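Local coordinates for protein sugar kinase, pfkB family (Thermotoga maritima, PDB 2AJR) that probably phosphorylates a phosphorylated sugar such as fructose 1-phosphate with ATP, as a magnesium-binding kinase of the pfkB family, at residues S68-F73 with T95-V100. Numbering follows the deposited sequence.
Sequences SVATGF and TNFVYV
A70 pairs with T95 in the parallel ladder of strands 68-71 and 95-100, whose axes are 4.7 Å apart at closest and only 14° from parallel, with N96 N hydrogen-bonded to A70 O at 2.8 Å and V98 N to G72 O at 2.9 Å. With helix 76-89 between them, the two strands form a beta-alpha-beta unit at one border of the large sheet of this ribokinase-like fold, where 93-100 is the outermost strand within the chain. The regular pairing is interrupted at the middle: T71, with OG1 anti to its own N (chi1 -164°), reaches N96 O at 2.6 Å from OG1, while G72 N stays 4.3 Å from that oxygen. The hydroxyl donates to N96 O from a position tilted 30° out of the carbonyl plane. On the face that carries A70, the F97 ring leans back over the neighbouring strand. A70 O lies 3.8 Å above the ring plane, over its centre, G72 CA sits at the ring edge, and F97 CD1 is 3.4 Å from G72 N. A CB on G72 would crowd F97 CE1 and the carbonyl O of T71. With an alanine in place of F97, the ring covering A70 O would be gone and a gap would probably open between the strand and V83 of helix 76-89. The other face holds F73, V98, N96 and T71, packed partly against helix 130-144, whose F136 ring meets that of F73. F73 and V98 point the same way, side by side, whereas V100 crosses F73 at about a right angle, placing V100 CG1 3.7 Å from F73 CD1.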
loop_
_atom_site.group_PDB
_atom_site.type_symbol
_atom_site.label_atom_id
_atom_site.label_comp_id
_atom_site.label_asym_id
_atom_site.label_seq_id
_atom_site.Cartn_x
_atom_site.Cartn_y
_atom_site.Cartn_z
ATOM N N SER A 68 -21.697 15.264 -12.005
ATOM C CA SER A 68 -21.035 16.135 -11.051
ATOM C C SER A 68 -19.721 16.638 -11.605
ATOM O O SER A 68 -19.154 16.017 -12.492
ATOM C CB SER A 68 -20.804 15.413 -9.705
ATOM O OG SER A 68 -20.197 14.123 -9.853
ATOM N N VAL A 69 -19.255 17.773 -11.085
ATOM C CA VAL A 69 -17.850 18.166 -11.205
ATOM C C VAL A 69 -17.127 17.820 -9.910
ATOM O O VAL A 69 -17.584 18.186 -8.823
ATOM C CB VAL A 69 -17.680 19.665 -11.454
ATOM C CG1 VAL A 69 -16.184 20.031 -11.485
ATOM C CG2 VAL A 69 -18.364 20.054 -12.755
ATOM N N ALA A 70 -16.009 17.106 -10.030
ATOM C CA ALA A 70 -15.207 16.726 -8.876
ATOM C C ALA A 70 -13.980 17.621 -8.807
ATOM O O ALA A 70 -13.212 17.692 -9.766
ATOM C CB ALA A 70 -14.782 15.268 -8.972
ATOM N N THR A 71 -13.790 18.301 -7.676
ATOM C CA THR A 71 -12.595 19.110 -7.475
ATOM C C THR A 71 -11.836 18.774 -6.169
ATOM O O THR A 71 -12.319 18.002 -5.340
ATOM C CB THR A 71 -12.931 20.612 -7.523
ATOM O OG1 THR A 71 -11.709 21.347 -7.692
ATOM C CG2 THR A 71 -13.640 21.044 -6.263
ATOM N N GLY A 72 -10.646 19.367 -6.024
ATOM C CA GLY A 72 -9.700 19.014 -4.970
ATOM C C GLY A 72 -8.241 19.148 -5.402
ATOM O O GLY A 72 -7.919 19.875 -6.342
ATOM N N PHE A 73 -7.348 18.447 -4.710
ATOM C CA PHE A 73 -5.941 18.431 -5.087
ATOM C C PHE A 73 -5.542 17.017 -5.463
ATOM O O PHE A 73 -5.923 16.086 -4.789
ATOM C CB PHE A 73 -5.059 18.904 -3.935
ATOM C CG PHE A 73 -5.383 20.278 -3.441
ATOM C CD1 PHE A 73 -5.063 21.392 -4.201
ATOM C CD2 PHE A 73 -5.988 20.462 -2.212
ATOM C CE1 PHE A 73 -5.363 22.671 -3.753
ATOM C CE2 PHE A 73 -6.290 21.746 -1.760
ATOM C CZ PHE A 73 -5.977 22.849 -2.540
ATOM N N THR A 95 -13.755 16.232 -14.051
ATOM C CA THR A 95 -12.746 16.517 -13.050
ATOM C C THR A 95 -12.252 17.944 -13.230
ATOM O O THR A 95 -12.209 18.457 -14.350
ATOM C CB THR A 95 -11.582 15.537 -13.157
ATOM O OG1 THR A 95 -10.874 15.759 -14.377
ATOM C CG2 THR A 95 -12.103 14.078 -13.090
ATOM N N ASN A 96 -11.903 18.587 -12.121
ATOM C CA ASN A 96 -11.335 19.930 -12.159
ATOM C C ASN A 96 -10.408 20.128 -10.953
ATOM O O ASN A 96 -10.687 20.912 -10.045
ATOM C CB ASN A 96 -12.466 20.959 -12.180
ATOM C CG ASN A 96 -11.965 22.375 -12.341
ATOM O OD1 ASN A 96 -10.943 22.621 -12.988
ATOM N ND2 ASN A 96 -12.669 23.316 -11.733
ATOM N N PHE A 97 -9.329 19.372 -10.942
ATOM C CA PHE A 97 -8.451 19.277 -9.792
ATOM C C PHE A 97 -7.242 20.178 -9.963
ATOM O O PHE A 97 -6.684 20.242 -11.038
ATOM C CB PHE A 97 -7.918 17.848 -9.665
ATOM C CG PHE A 97 -8.939 16.851 -9.251
ATOM C CD1 PHE A 97 -9.462 16.875 -7.974
ATOM C CD2 PHE A 97 -9.352 15.863 -10.115
ATOM C CE1 PHE A 97 -10.417 15.952 -7.575
ATOM C CE2 PHE A 97 -10.300 14.927 -9.719
ATOM C CZ PHE A 97 -10.831 14.978 -8.442
ATOM N N VAL A 98 -6.791 20.819 -8.897
ATOM C CA VAL A 98 -5.520 21.521 -8.935
ATOM C C VAL A 98 -4.411 20.499 -8.710
ATOM O O VAL A 98 -4.424 19.763 -7.710
ATOM C CB VAL A 98 -5.453 22.587 -7.850
ATOM C CG1 VAL A 98 -4.020 23.067 -7.653
ATOM C CG2 VAL A 98 -6.385 23.713 -8.205
ATOM N N TYR A 99 -3.459 20.465 -9.638
ATOM C CA TYR A 99 -2.349 19.531 -9.599
ATOM C C TYR A 99 -1.237 20.078 -8.735
ATOM O O TYR A 99 -0.792 21.191 -8.949
ATOM C CB TYR A 99 -1.847 19.254 -11.017
ATOM C CG TYR A 99 -2.808 18.348 -11.738
ATOM C CD1 TYR A 99 -4.000 18.845 -12.245
ATOM C CD2 TYR A 99 -2.559 16.984 -11.862
ATOM C CE1 TYR A 99 -4.909 18.025 -12.863
ATOM C CE2 TYR A 99 -3.471 16.151 -12.503
ATOM C CZ TYR A 99 -4.646 16.687 -12.991
ATOM O OH TYR A 99 -5.564 15.899 -13.622
ATOM N N VAL A 100 -0.799 19.292 -7.763
ATOM C CA VAL A 100 0.186 19.734 -6.795
ATOM C C VAL A 100 1.441 18.878 -6.916
ATOM O O VAL A 100 1.422 17.831 -7.547
ATOM C CB VAL A 100 -0.385 19.689 -5.341
ATOM C CG1 VAL A 100 -1.567 20.618 -5.201
ATOM C CG2 VAL A 100 -0.808 18.266 -4.931
#